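Long-range contact in sulfite reductase, desulfoviridin-type subunit gamma (dsvC) (Archaeoglobus fulgidus, PDB 2A5W), which probably carries sulfur during dissimilatory sulfite reduction, as a small cytoplasmic protein of the DsrC/TusE family: residues 4-9 with 27-32. Residues are numbered along the deposited sequence; the frame is centred on the assembly and turned at random.
Sequences LEVKGK and EEVAEA
Val6 fits into the shallow hollow bordered by Glu28, Val29 and Ala32 on helix 27-34. Its two methyls divide the hollow: CG1 meets CG2 of Val29 at 4.1 Å, the two valines crossing at about a right angle, while CG2, put anti to the backbone N by a chi1 of 45°, lies against the main chain of Glu28, 3.9 Å from its O. Ala32 CB sits 3.9 Å from Val6 CB. That same methyl fits between Val6 and Leu4, whose CD2 touches it at 4.0 Å and extends toward CG1 of Val29. Leu4 and Val6, alternate residues of the strand, thus both point toward the helix, with Glu5 between them turned outward. The strand is half of a two-stranded antiparallel hairpin, closed by a type I' turn from Val6 to Lys9, and the helix packs across one face of it; Leu11 of the partner strand 9-12 also touches both valines. Toward the turn, Lys7 and Glu28 take over from the apolar side chains. Lys7 lays its aliphatic CB 3.7 Å from Glu28 OE2; the bend at chi3 (-70°) keeps CE beside the same oxygen, and that at chi4 (-78°) turns NZ away. NZ stays 5.2 Å from OE2, too far for a salt bridge, though the opposite charges may still attract weakly. A water closes this end, accepting from Lys7 N at 3.0 Å and donating to Glu28 OE1 at 3.1 Å.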
ATOM      1  N   LEU A   4      -7.367 -11.880   7.927  1.00 32.05           N
ATOM      2  CA  LEU A   4      -8.171 -11.106   7.006  1.00 32.16           C
ATOM      3  C   LEU A   4      -8.949 -12.086   6.128  1.00 32.74           C
ATOM      4  O   LEU A   4      -8.359 -12.824   5.329  1.00 32.05           O
ATOM      5  CB  LEU A   4      -7.278 -10.190   6.123  1.00 32.03           C
ATOM      6  CG  LEU A   4      -7.946  -9.218   5.120  1.00 31.64           C
ATOM      7  CD1 LEU A   4      -8.608  -8.045   5.840  1.00 30.65           C
ATOM      8  CD2 LEU A   4      -6.971  -8.709   4.057  1.00 31.20           C
ATOM      9  N   GLU A   5     -10.267 -12.102   6.294  1.00 33.54           N
ATOM     10  CA  GLU A   5     -11.150 -12.846   5.403  1.00 35.18           C
ATOM     11  C   GLU A   5     -11.409 -12.048   4.132  1.00 35.57           C
ATOM     12  O   GLU A   5     -11.879 -10.917   4.176  1.00 35.27           O
ATOM     13  CB  GLU A   5     -12.487 -13.159   6.072  1.00 34.92           C
ATOM     14  CG  GLU A   5     -12.496 -14.407   6.903  1.00 36.04           C
ATOM     15  CD  GLU A   5     -13.875 -14.716   7.477  1.00 36.81           C
ATOM     16  OE1 GLU A   5     -14.641 -13.778   7.792  1.00 37.10           O
ATOM     17  OE2 GLU A   5     -14.195 -15.914   7.615  1.00 42.17           O
ATOM     18  N   VAL A   6     -11.059 -12.658   3.010  1.00 36.93           N
ATOM     19  CA  VAL A   6     -11.328 -12.149   1.672  1.00 38.41           C
ATOM     20  C   VAL A   6     -11.253 -13.343   0.709  1.00 39.35           C
ATOM     21  O   VAL A   6     -10.414 -14.231   0.884  1.00 39.44           O
ATOM     22  CB  VAL A   6     -10.332 -11.013   1.250  1.00 38.14           C
ATOM     23  CG1 VAL A   6      -8.893 -11.369   1.605  1.00 37.85           C
ATOM     24  CG2 VAL A   6     -10.480 -10.680  -0.249  1.00 38.54           C
ATOM     25  N   LYS A   7     -12.152 -13.368  -0.276  1.00 41.11           N
ATOM     26  CA  LYS A   7     -12.197 -14.397  -1.344  1.00 42.40           C
ATOM     27  C   LYS A   7     -12.175 -15.867  -0.884  1.00 42.67           C
ATOM     28  O   LYS A   7     -11.442 -16.700  -1.442  1.00 43.20           O
ATOM     29  CB  LYS A   7     -11.148 -14.115  -2.450  1.00 42.54           C
ATOM     30  CG  LYS A   7      -9.673 -14.417  -2.117  1.00 42.96           C
ATOM     31  CD  LYS A   7      -8.713 -13.744  -3.103  1.00 43.62           C
ATOM     32  CE  LYS A   7      -8.746 -14.378  -4.519  1.00 46.95           C
ATOM     33  NZ  LYS A   7      -7.986 -15.683  -4.642  1.00 48.61           N
ATOM     34  N   GLY A   8     -12.999 -16.176   0.116  1.00 42.90           N
ATOM     35  CA  GLY A   8     -13.101 -17.532   0.680  1.00 42.98           C
ATOM     36  C   GLY A   8     -11.862 -18.005   1.421  1.00 43.20           C
ATOM     37  O   GLY A   8     -11.749 -19.182   1.777  1.00 43.04           O
ATOM     38  N   LYS A   9     -10.936 -17.077   1.657  1.00 43.33           N
ATOM     39  CA  LYS A   9      -9.654 -17.375   2.284  1.00 43.43           C
ATOM     40  C   LYS A   9      -9.411 -16.562   3.552  1.00 42.91           C
ATOM     41  O   LYS A   9      -9.957 -15.457   3.730  1.00 42.09           O
ATOM     42  CB  LYS A   9      -8.503 -17.130   1.296  1.00 43.49           C
ATOM     43  CG  LYS A   9      -8.184 -18.334   0.426  1.00 45.36           C
ATOM     44  CD  LYS A   9      -6.840 -18.192  -0.268  1.00 47.07           C
ATOM     45  CE  LYS A   9      -6.974 -17.610  -1.677  1.00 49.21           C
ATOM     46  NZ  LYS A   9      -7.331 -18.660  -2.692  1.00 47.35           N
ATOM     47  N   GLU A  27      -6.126  -7.436  -6.513  1.00 36.37           N
ATOM     48  CA  GLU A  27      -7.001  -6.257  -6.352  1.00 37.72           C
ATOM     49  C   GLU A  27      -8.072  -6.410  -5.251  1.00 37.11           C
ATOM     50  O   GLU A  27      -8.366  -5.451  -4.531  1.00 36.65           O
ATOM     51  CB  GLU A  27      -7.651  -5.865  -7.697  1.00 37.55           C
ATOM     52  CG  GLU A  27      -6.685  -5.078  -8.610  1.00 39.85           C
ATOM     53  CD  GLU A  27      -7.325  -4.499  -9.882  1.00 40.84           C
ATOM     54  OE1 GLU A  27      -8.451  -4.899 -10.251  1.00 44.26           O
ATOM     55  OE2 GLU A  27      -6.678  -3.629 -10.526  1.00 46.61           O
ATOM     56  N   GLU A  28      -8.637  -7.609  -5.138  1.00 36.26           N
ATOM     57  CA  GLU A  28      -9.632  -7.928  -4.116  1.00 36.63           C
ATOM     58  C   GLU A  28      -9.054  -7.801  -2.715  1.00 35.52           C
ATOM     59  O   GLU A  28      -9.649  -7.172  -1.844  1.00 35.18           O
ATOM     60  CB  GLU A  28     -10.161  -9.360  -4.306  1.00 36.73           C
ATOM     61  CG  GLU A  28     -11.531  -9.455  -4.933  1.00 38.24           C
ATOM     62  CD  GLU A  28     -12.101 -10.868  -4.849  1.00 39.56           C
ATOM     63  OE1 GLU A  28     -13.198 -11.056  -4.253  1.00 41.95           O
ATOM     64  OE2 GLU A  28     -11.432 -11.796  -5.367  1.00 43.89           O
ATOM     65  N   VAL A  29      -7.889  -8.411  -2.516  1.00 34.98           N
ATOM     66  CA  VAL A  29      -7.152  -8.321  -1.258  1.00 34.24           C
ATOM     67  C   VAL A  29      -6.798  -6.867  -0.968  1.00 33.76           C
ATOM     68  O   VAL A  29      -6.948  -6.405   0.162  1.00 33.85           O
ATOM     69  CB  VAL A  29      -5.883  -9.231  -1.262  1.00 33.79           C
ATOM     70  CG1 VAL A  29      -5.118  -9.090   0.036  1.00 35.12           C
ATOM     71  CG2 VAL A  29      -6.281 -10.721  -1.457  1.00 33.84           C
ATOM     72  N   ALA A  30      -6.339  -6.135  -1.986  1.00 32.92           N
ATOM     73  CA  ALA A  30      -6.001  -4.725  -1.797  1.00 32.64           C
ATOM     74  C   ALA A  30      -7.191  -3.991  -1.216  1.00 32.48           C
ATOM     75  O   ALA A  30      -7.044  -3.189  -0.294  1.00 32.20           O
ATOM     76  CB  ALA A  30      -5.557  -4.072  -3.118  1.00 32.24           C
ATOM     77  N   GLU A  31      -8.376  -4.297  -1.756  1.00 32.66           N
ATOM     78  CA  GLU A  31      -9.625  -3.660  -1.351  1.00 33.14           C
ATOM     79  C   GLU A  31      -9.995  -3.975   0.085  1.00 32.52           C
ATOM     80  O   GLU A  31     -10.465  -3.100   0.819  1.00 33.13           O
ATOM     81  CB  GLU A  31     -10.751  -4.137  -2.254  1.00 34.36           C
ATOM     82  CG  GLU A  31     -11.837  -3.114  -2.467  1.00 38.47           C
ATOM     83  CD  GLU A  31     -11.394  -1.962  -3.351  1.00 40.77           C
ATOM     84  OE1 GLU A  31     -11.033  -2.217  -4.527  1.00 44.54           O
ATOM     85  OE2 GLU A  31     -11.453  -0.804  -2.877  1.00 39.60           O
ATOM     86  N   ALA A  32      -9.796  -5.225   0.482  1.00 31.26           N
ATOM     87  CA  ALA A  32     -10.083  -5.640   1.850  1.00 31.17           C
ATOM     88  C   ALA A  32      -9.108  -4.942   2.817  1.00 30.90           C
ATOM     89  O   ALA A  32      -9.496  -4.433   3.884  1.00 31.08           O
ATOM     90  CB  ALA A  32      -9.987  -7.154   1.961  1.00 30.22           C
TER
HETATM   91  O   HOH W   1     -14.440 -11.870  -1.537  1.00 54.73           O